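Local coordinates for protein probable 2-hydroxyhepta-2,4-diene-1,7-dioate isomerase (Thermus thermophilus, PDB 2DFU) that probably isomerises 2-hydroxyhepta-2,4-diene-1,7-dioate as a metal-binding member of the fumarylacetoacetate hydrolase family, at residues 105-110 and 149-154. Numbering follows the deposited sequence.
Sequences PFFTEE and RDVQKK
A hydrogen-bonded contact of a side-chain carboxylate with a loop, D150 accepting from T108 and E109, pins the loop between strands 102-104 and 111-121 to helix 149-154 in the fumarylacetoacetate hydrolase-type domain. T108 OG1 donates to D150 OD1 at 2.6 Å, while E109 N reaches D150 OD2 at 2.9 Å; both arrive on syn sides, somewhat out of the carboxylate plane. D150 OD1 also accepts, on its anti side, from V151 N at 2.8 Å, which ties the carboxylate back to its own backbone. With chi1 at -173°, T108 points OG1 to the far side from its own N, where it both gives to D150 and receives E110 N at 3.0 Å, closing an ST turn. With an alanine at D150, the T108 hydroxyl, E109 N and V151 N would probably lose this acceptor, leaving the loop less firmly held. Next to these bonds, R149 N bonds to E110 O at 2.9 Å, and E110 CG lies 3.6 Å from R149 CB; the R149 guanidinium turns away to make two weak bonds to Q152 OE1. On the F107 side of the loop, V151 CG1 meets the ring edge, 3.9 Å from F107 CD1, and P105 CB lies over one face, offset toward the rim. F107 also packs on R160 of helix 159-162, A148 of strand 137-148 and F216 of the second subunit, while V151 rests on A161 and R149 on H112 and E114 of strand 111-121.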
loop_
_atom_site.group_PDB
_atom_site.type_symbol
_atom_site.label_atom_id
_atom_site.label_comp_id
_atom_site.label_asym_id
_atom_site.label_seq_id
_atom_site.Cartn_x
_atom_site.Cartn_y
_atom_site.Cartn_z
ATOM N N PRO A 105 -10.605 17.749 3.137
ATOM C CA PRO A 105 -10.880 17.501 1.720
ATOM C C PRO A 105 -12.130 18.115 1.114
ATOM O O PRO A 105 -13.119 18.370 1.796
ATOM C CB PRO A 105 -10.904 15.975 1.631
ATOM C CG PRO A 105 -10.095 15.541 2.805
ATOM C CD PRO A 105 -10.569 16.477 3.871
ATOM N N PHE A 106 -12.066 18.329 -0.194
ATOM C CA PHE A 106 -13.175 18.893 -0.935
ATOM C C PHE A 106 -14.241 17.838 -1.174
ATOM O O PHE A 106 -15.427 18.156 -1.197
ATOM C CB PHE A 106 -12.689 19.430 -2.283
ATOM C CG PHE A 106 -13.802 19.865 -3.196
ATOM C CD1 PHE A 106 -14.635 20.926 -2.846
ATOM C CD2 PHE A 106 -14.040 19.194 -4.394
ATOM C CE1 PHE A 106 -15.690 21.311 -3.675
ATOM C CE2 PHE A 106 -15.092 19.572 -5.230
ATOM C CZ PHE A 106 -15.919 20.630 -4.869
ATOM N N PHE A 107 -13.814 16.584 -1.334
ATOM C CA PHE A 107 -14.730 15.476 -1.620
ATOM C C PHE A 107 -15.587 14.956 -0.468
ATOM O O PHE A 107 -16.429 14.075 -0.665
ATOM C CB PHE A 107 -13.951 14.303 -2.240
ATOM C CG PHE A 107 -12.983 13.629 -1.290
ATOM C CD1 PHE A 107 -13.438 12.713 -0.340
ATOM C CD2 PHE A 107 -11.620 13.917 -1.344
ATOM C CE1 PHE A 107 -12.546 12.091 0.544
ATOM C CE2 PHE A 107 -10.725 13.302 -0.467
ATOM C CZ PHE A 107 -11.190 12.387 0.480
ATOM N N THR A 108 -15.391 15.487 0.730
ATOM C CA THR A 108 -16.170 15.020 1.868
ATOM C C THR A 108 -16.699 16.154 2.727
ATOM O O THR A 108 -16.237 17.288 2.646
ATOM C CB THR A 108 -15.330 14.087 2.778
ATOM O OG1 THR A 108 -16.166 13.517 3.796
ATOM C CG2 THR A 108 -14.204 14.869 3.447
ATOM N N GLU A 109 -17.684 15.828 3.549
ATOM C CA GLU A 109 -18.261 16.787 4.471
ATOM C C GLU A 109 -18.530 16.024 5.756
ATOM O O GLU A 109 -19.305 16.455 6.608
ATOM C CB GLU A 109 -19.552 17.373 3.893
ATOM C CG GLU A 109 -19.300 18.214 2.651
ATOM C CD GLU A 109 -20.536 18.941 2.167
ATOM O OE1 GLU A 109 -21.506 18.263 1.759
ATOM O OE2 GLU A 109 -20.537 20.194 2.195
ATOM N N GLU A 110 -17.857 14.882 5.887
ATOM C CA GLU A 110 -18.019 14.021 7.050
ATOM C C GLU A 110 -16.673 13.447 7.495
ATOM O O GLU A 110 -16.480 12.230 7.521
ATOM C CB GLU A 110 -18.984 12.886 6.704
ATOM C CG GLU A 110 -19.801 12.392 7.875
ATOM C CD GLU A 110 -20.689 13.475 8.452
ATOM O OE1 GLU A 110 -21.576 13.969 7.720
ATOM O OE2 GLU A 110 -20.496 13.835 9.635
ATOM N N ARG A 149 -16.312 9.611 6.304
ATOM C CA ARG A 149 -17.488 8.757 6.449
ATOM C C ARG A 149 -18.496 8.705 5.313
ATOM O O ARG A 149 -19.055 7.646 5.053
ATOM C CB ARG A 149 -18.243 9.116 7.734
ATOM C CG ARG A 149 -17.377 9.148 8.975
ATOM C CD ARG A 149 -17.772 8.080 9.984
ATOM N NE ARG A 149 -17.650 6.730 9.444
ATOM C CZ ARG A 149 -17.444 5.649 10.191
ATOM N NH1 ARG A 149 -17.330 5.767 11.511
ATOM N NH2 ARG A 149 -17.361 4.450 9.625
ATOM N N ASP A 150 -18.761 9.824 4.649
ATOM C CA ASP A 150 -19.748 9.789 3.577
ATOM C C ASP A 150 -19.310 8.935 2.393
ATOM O O ASP A 150 -20.021 8.015 1.998
ATOM C CB ASP A 150 -20.132 11.206 3.114
ATOM C CG ASP A 150 -18.948 12.150 3.034
ATOM O OD1 ASP A 150 -17.791 11.682 3.046
ATOM O OD2 ASP A 150 -19.186 13.372 2.949
ATOM N N VAL A 151 -18.139 9.218 1.834
ATOM C CA VAL A 151 -17.658 8.437 0.703
ATOM C C VAL A 151 -17.408 6.994 1.116
ATOM O O VAL A 151 -17.448 6.086 0.284
ATOM C CB VAL A 151 -16.368 9.041 0.107
ATOM C CG1 VAL A 151 -16.650 10.468 -0.372
ATOM C CG2 VAL A 151 -15.251 9.036 1.142
ATOM N N GLN A 152 -17.166 6.780 2.406
ATOM C CA GLN A 152 -16.921 5.437 2.925
ATOM C C GLN A 152 -18.149 4.551 2.722
ATOM O O GLN A 152 -18.035 3.334 2.576
ATOM C CB GLN A 152 -16.567 5.502 4.413
ATOM C CG GLN A 152 -16.438 4.143 5.100
ATOM C CD GLN A 152 -16.027 4.272 6.556
ATOM O OE1 GLN A 152 -16.503 5.163 7.267
ATOM N NE2 GLN A 152 -15.146 3.381 7.013
ATOM N N LYS A 153 -19.323 5.171 2.703
ATOM C CA LYS A 153 -20.565 4.435 2.521
ATOM C C LYS A 153 -20.921 4.223 1.051
ATOM O O LYS A 153 -21.505 3.203 0.697
ATOM C CB LYS A 153 -21.727 5.169 3.202
ATOM C CG LYS A 153 -21.645 5.271 4.718
ATOM C CD LYS A 153 -22.843 6.056 5.253
ATOM C CE LYS A 153 -22.827 6.181 6.774
ATOM N NZ LYS A 153 -21.709 7.022 7.279
ATOM N N LYS A 154 -20.563 5.176 0.195
ATOM C CA LYS A 154 -20.902 5.075 -1.223
ATOM C C LYS A 154 -19.888 4.418 -2.169
ATOM O O LYS A 154 -20.281 3.642 -3.039
ATOM C CB LYS A 154 -21.265 6.462 -1.767
ATOM C CG LYS A 154 -20.094 7.423 -1.854
ATOM C CD LYS A 154 -20.461 8.671 -2.646
ATOM C CE LYS A 154 -19.274 9.620 -2.755
ATOM N NZ LYS A 154 -19.595 10.843 -3.546
#